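Local coordinates for octenoyl-coa reductase/carboxylase (Streptomyces sp., PDB 4A0S), which binds NADP and 2-octenoyl-CoA and probably reduces and carboxylates the enoyl thioester to supply an extender unit for polyketide biosynthesis, at residues V69-N77 against W193-C202. Numbering follows the deposited sequence.
With NAP (NADP nicotinamide-adenine-dinucleotide phosphate), chain F.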
loop_
_atom_site.group_PDB
_atom_site.type_symbol
_atom_site.label_atom_id
_atom_site.label_comp_id
_atom_site.label_asym_id
_atom_site.label_seq_id
_atom_site.Cartn_x
_atom_site.Cartn_y
_atom_site.Cartn_z
ATOM N N VAL A 69 -26.650 13.676 -25.256
ATOM C CA VAL A 69 -26.514 14.090 -23.876
ATOM C C VAL A 69 -27.850 14.582 -23.329
ATOM O O VAL A 69 -28.419 15.559 -23.820
ATOM C CB VAL A 69 -25.465 15.191 -23.727
ATOM C CG1 VAL A 69 -25.344 15.609 -22.269
ATOM C CG2 VAL A 69 -24.121 14.723 -24.264
ATOM N N MET A 70 -28.323 13.923 -22.285
ATOM C CA MET A 70 -29.607 14.274 -21.712
ATOM C C MET A 70 -29.470 15.403 -20.722
ATOM O O MET A 70 -30.263 16.336 -20.721
ATOM C CB MET A 70 -30.237 13.040 -21.085
ATOM C CG MET A 70 -30.704 12.052 -22.151
ATOM S SD MET A 70 -31.986 12.754 -23.218
ATOM C CE MET A 70 -33.354 12.727 -22.085
ATOM N N ALA A 71 -28.423 15.322 -19.908
ATOM C CA ALA A 71 -28.137 16.314 -18.908
ATOM C C ALA A 71 -26.639 16.292 -18.653
ATOM O O ALA A 71 -25.970 15.274 -18.882
ATOM C CB ALA A 71 -28.900 16.003 -17.632
ATOM N N SER A 72 -26.130 17.410 -18.168
ATOM C CA SER A 72 -24.736 17.550 -17.845
ATOM C C SER A 72 -24.727 18.340 -16.549
ATOM O O SER A 72 -25.746 18.393 -15.842
ATOM C CB SER A 72 -24.033 18.284 -18.985
ATOM O OG SER A 72 -22.639 18.357 -18.787
ATOM N N SER A 73 -23.589 18.924 -16.196
ATOM C CA SER A 73 -23.551 19.734 -15.000
ATOM C C SER A 73 -22.524 20.818 -15.205
ATOM O O SER A 73 -21.638 20.703 -16.075
ATOM C CB SER A 73 -23.158 18.880 -13.793
ATOM O OG SER A 73 -21.761 18.653 -13.791
ATOM N N ILE A 74 -22.622 21.869 -14.402
ATOM C CA ILE A 74 -21.520 22.813 -14.338
ATOM C C ILE A 74 -20.494 22.243 -13.378
ATOM O O ILE A 74 -20.835 21.803 -12.263
ATOM C CB ILE A 74 -21.962 24.214 -13.873
ATOM C CG1 ILE A 74 -23.118 24.700 -14.732
ATOM C CG2 ILE A 74 -20.781 25.185 -13.927
ATOM C CD1 ILE A 74 -22.759 24.838 -16.201
ATOM N N ASN A 75 -19.254 22.202 -13.845
ATOM C CA ASN A 75 -18.145 21.900 -12.994
ATOM C C ASN A 75 -17.307 23.117 -12.894
ATOM O O ASN A 75 -17.434 24.035 -13.705
ATOM C CB ASN A 75 -17.353 20.731 -13.553
ATOM C CG ASN A 75 -18.005 19.444 -13.223
ATOM O OD1 ASN A 75 -17.958 19.011 -12.078
ATOM N ND2 ASN A 75 -18.690 18.864 -14.187
ATOM N N TYR A 76 -16.452 23.153 -11.890
ATOM C CA TYR A 76 -15.669 24.329 -11.776
ATOM C C TYR A 76 -14.786 24.476 -12.997
ATOM O O TYR A 76 -14.536 25.584 -13.422
ATOM C CB TYR A 76 -14.922 24.440 -10.445
ATOM C CG TYR A 76 -14.904 25.878 -10.008
ATOM C CD1 TYR A 76 -14.091 26.798 -10.660
ATOM C CD2 TYR A 76 -15.739 26.340 -9.000
ATOM C CE1 TYR A 76 -14.074 28.137 -10.310
ATOM C CE2 TYR A 76 -15.733 27.701 -8.634
ATOM C CZ TYR A 76 -14.893 28.593 -9.309
ATOM O OH TYR A 76 -14.822 29.934 -8.970
ATOM N N ASN A 77 -14.356 23.360 -13.589
ATOM C CA ASN A 77 -13.497 23.467 -14.763
ATOM C C ASN A 77 -14.209 24.146 -15.940
ATOM O O ASN A 77 -13.561 24.780 -16.776
ATOM C CB ASN A 77 -12.838 22.130 -15.167
ATOM C CG ASN A 77 -13.841 21.090 -15.687
ATOM O OD1 ASN A 77 -15.048 21.271 -15.613
ATOM N ND2 ASN A 77 -13.323 19.985 -16.221
ATOM N N TRP A 193 -32.071 12.046 -15.449
ATOM C CA TRP A 193 -30.911 12.424 -16.243
ATOM C C TRP A 193 -30.034 13.421 -15.520
ATOM O O TRP A 193 -28.813 13.222 -15.390
ATOM C CB TRP A 193 -31.342 13.003 -17.577
ATOM C CG TRP A 193 -32.049 12.047 -18.412
ATOM C CD1 TRP A 193 -33.366 12.092 -18.763
ATOM C CD2 TRP A 193 -31.512 10.857 -19.008
ATOM N NE1 TRP A 193 -33.677 11.025 -19.551
ATOM C CE2 TRP A 193 -32.561 10.245 -19.720
ATOM C CE3 TRP A 193 -30.240 10.254 -19.021
ATOM C CZ2 TRP A 193 -32.380 9.062 -20.450
ATOM C CZ3 TRP A 193 -30.061 9.083 -19.742
ATOM C CH2 TRP A 193 -31.127 8.489 -20.432
ATOM N N GLU A 194 -30.664 14.491 -15.038
ATOM C CA GLU A 194 -29.942 15.557 -14.380
ATOM C C GLU A 194 -29.292 15.058 -13.078
ATOM O O GLU A 194 -28.169 15.443 -12.739
ATOM C CB GLU A 194 -30.846 16.776 -14.152
ATOM C CG GLU A 194 -32.097 16.482 -13.331
ATOM C CD GLU A 194 -33.274 15.978 -14.160
ATOM O OE1 GLU A 194 -33.085 15.418 -15.267
ATOM O OE2 GLU A 194 -34.411 16.148 -13.673
ATOM N N GLU A 195 -29.972 14.169 -12.366
ATOM C CA GLU A 195 -29.400 13.590 -11.145
ATOM C C GLU A 195 -28.156 12.752 -11.444
ATOM O O GLU A 195 -27.141 12.838 -10.743
ATOM C CB GLU A 195 -30.421 12.690 -10.480
ATOM C CG GLU A 195 -31.484 13.414 -9.688
ATOM C CD GLU A 195 -32.678 12.521 -9.424
ATOM O OE1 GLU A 195 -32.600 11.323 -9.732
ATOM O OE2 GLU A 195 -33.693 13.021 -8.897
ATOM N N ALA A 196 -28.267 11.929 -12.480
ATOM C CA ALA A 196 -27.174 11.074 -12.943
ATOM C C ALA A 196 -25.978 11.917 -13.428
ATOM O O ALA A 196 -24.827 11.607 -13.123
ATOM C CB ALA A 196 -27.666 10.162 -14.044
ATOM N N ALA A 197 -26.279 13.008 -14.133
ATOM C CA ALA A 197 -25.285 13.893 -14.746
ATOM C C ALA A 197 -24.408 14.653 -13.757
ATOM O O ALA A 197 -23.262 14.977 -14.077
ATOM C CB ALA A 197 -25.976 14.890 -15.658
ATOM N N VAL A 198 -24.938 14.944 -12.566
ATOM C CA VAL A 198 -24.231 15.832 -11.637
ATOM C C VAL A 198 -23.018 15.197 -10.956
ATOM O O VAL A 198 -22.148 15.885 -10.455
ATOM C CB VAL A 198 -25.176 16.473 -10.574
ATOM C CG1 VAL A 198 -26.140 17.445 -11.219
ATOM C CG2 VAL A 198 -25.912 15.409 -9.756
ATOM N N SER A 199 -22.945 13.883 -10.997
ATOM C CA SER A 199 -22.033 13.161 -10.128
ATOM C C SER A 199 -20.674 12.742 -10.665
ATOM O O SER A 199 -19.707 12.794 -9.924
ATOM C CB SER A 199 -22.739 11.945 -9.561
ATOM O OG SER A 199 -23.795 12.371 -8.737
ATOM N N PRO A 200 -20.593 12.300 -11.933
ATOM C CA PRO A 200 -19.367 11.566 -12.274
ATOM C C PRO A 200 -18.082 12.310 -11.959
ATOM O O PRO A 200 -17.192 11.746 -11.313
ATOM C CB PRO A 200 -19.512 11.318 -13.779
ATOM C CG PRO A 200 -21.016 11.175 -13.948
ATOM C CD PRO A 200 -21.586 12.245 -13.019
ATOM N N LEU A 201 -17.984 13.567 -12.364
ATOM C CA LEU A 201 -16.729 14.288 -12.192
ATOM C C LEU A 201 -16.423 14.518 -10.718
ATOM O O LEU A 201 -15.397 14.073 -10.225
ATOM C CB LEU A 201 -16.737 15.592 -12.965
ATOM C CG LEU A 201 -15.417 16.353 -12.921
ATOM C CD1 LEU A 201 -15.259 17.165 -14.194
ATOM C CD2 LEU A 201 -15.417 17.236 -11.745
ATOM N N CYS A 202 -17.325 15.193 -10.015
ATOM C CA CYS A 202 -17.082 15.531 -8.609
ATOM C C CYS A 202 -17.070 14.311 -7.705
ATOM O O CYS A 202 -16.220 14.190 -6.812
ATOM C CB CYS A 202 -18.115 16.535 -8.123
ATOM S SG CYS A 202 -17.764 18.164 -8.741
HETATM P PA NAP F . -17.812 24.225 -6.218
HETATM O O1A NAP F . -19.083 23.317 -6.414
HETATM O O2A NAP F . -17.952 25.669 -6.596
HETATM O O5B NAP F . -17.461 24.136 -4.723
HETATM C C5B NAP F . -16.261 24.759 -4.310
HETATM C C4B NAP F . -16.433 25.098 -2.838
HETATM O O4B NAP F . -15.188 25.682 -2.431
HETATM C C3B NAP F . -17.538 26.145 -2.580
HETATM O O3B NAP F . -18.550 25.468 -1.863
HETATM C C2B NAP F . -16.908 27.130 -1.607
HETATM O O2B NAP F . -17.074 26.724 -0.250
HETATM C C1B NAP F . -15.455 27.064 -1.917
HETATM N N9A NAP F . -15.178 28.011 -3.027
HETATM C C8A NAP F . -15.966 28.374 -4.053
HETATM N N7A NAP F . -15.317 29.226 -4.858
HETATM C C5A NAP F . -14.116 29.389 -4.322
HETATM C C6A NAP F . -13.039 30.159 -4.685
HETATM N N6A NAP F . -13.096 30.896 -5.793
HETATM N N1A NAP F . -11.954 30.113 -3.928
HETATM C C2A NAP F . -11.890 29.344 -2.845
HETATM N N3A NAP F . -12.906 28.611 -2.445
HETATM C C4A NAP F . -14.024 28.622 -3.178
HETATM O O3 NAP F . -16.561 23.616 -7.010
HETATM P PN NAP F . -16.115 22.075 -6.913
HETATM O O1N NAP F . -16.863 21.437 -8.136
HETATM O O2N NAP F . -16.308 21.459 -5.551
HETATM O O5D NAP F . -14.582 22.279 -7.304
HETATM C C5D NAP F . -13.778 22.893 -6.302
HETATM C C4D NAP F . -12.393 22.941 -6.881
HETATM O O4D NAP F . -12.027 21.550 -7.186
HETATM C C3D NAP F . -12.320 23.682 -8.217
HETATM O O3D NAP F . -11.065 24.389 -8.132
HETATM C C2D NAP F . -12.266 22.581 -9.254
HETATM O O2D NAP F . -11.564 23.003 -10.447
HETATM C C1D NAP F . -11.390 21.604 -8.494
HETATM N N1N NAP F . -11.754 20.286 -8.956
HETATM C C2N NAP F . -10.723 19.448 -9.323
HETATM C C3N NAP F . -11.088 18.202 -9.747
HETATM C C7N NAP F . -9.980 17.311 -10.154
HETATM O O7N NAP F . -8.795 17.631 -10.010
HETATM N N7N NAP F . -10.404 16.207 -10.708
HETATM C C4N NAP F . -12.421 17.786 -9.810
HETATM C C5N NAP F . -13.465 18.611 -9.431
HETATM C C6N NAP F . -13.121 19.879 -8.991
HETATM P P2B NAP F . -16.820 27.876 0.844
HETATM O O1X NAP F . -17.561 27.112 2.077
HETATM O O2X NAP F . -15.246 28.041 1.149
HETATM O O3X NAP F . -17.542 29.052 0.230
#
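Met-70 lies across one face of the Trp-193 indole, a Met-aromatic contact that closes one end of the interface. CB packs 3.3 Å from Trp-193 CD2, and chi1 (-71°) lays CG over the centre of the ring system. Bends at chi2 and chi3, which an unbranched thioether takes easily, then bring SD and CE back over the five-membered ring, with the methyl CE 3.4 Å from its centroid as a CH-pi donor. An alanine in place of Trp-193 would probably open a gap beneath Met-70 and leave its thioether free to turn.

Further along, the axes of strand 69-73 and helix 193-197 approach to 6.6 Å, a spacing suited to small side chains. Ala-71 CB rests 3.4 Å from Glu-194 CA and also meets the Ala-197 methyl, which presses on the carbonyl O of Ala-71 as well. Ser-73 turns its CB toward Val-198, while its hydroxyl bonds to Asp-116.

Beyond the strand, Leu-201 extends its CG away from its own backbone N (chi1 -176°), which carries both methyls to the Asn-75 amide; that amide finds its main polar partner in Asp-116 too. Leu-201 CD2 stands 3.1 Å from Asn-75 OD1. The same Leu-201 CD2 lies 3.3 Å from NADP C5N, on the nicotinamide ring. Cys-202 SG touches both Asn-75 OD1 and the cofactor's O1N, while Tyr-76 brings its ring edge to O2A. The contact thus joins the mixed sheet of the GroES-like part to helix 200-210 chiefly by apolar packing, which suggests that this part of the cofactor wall is shaped mainly by close fit, with polar groups such as Ser-73 OG held by neighbouring residues.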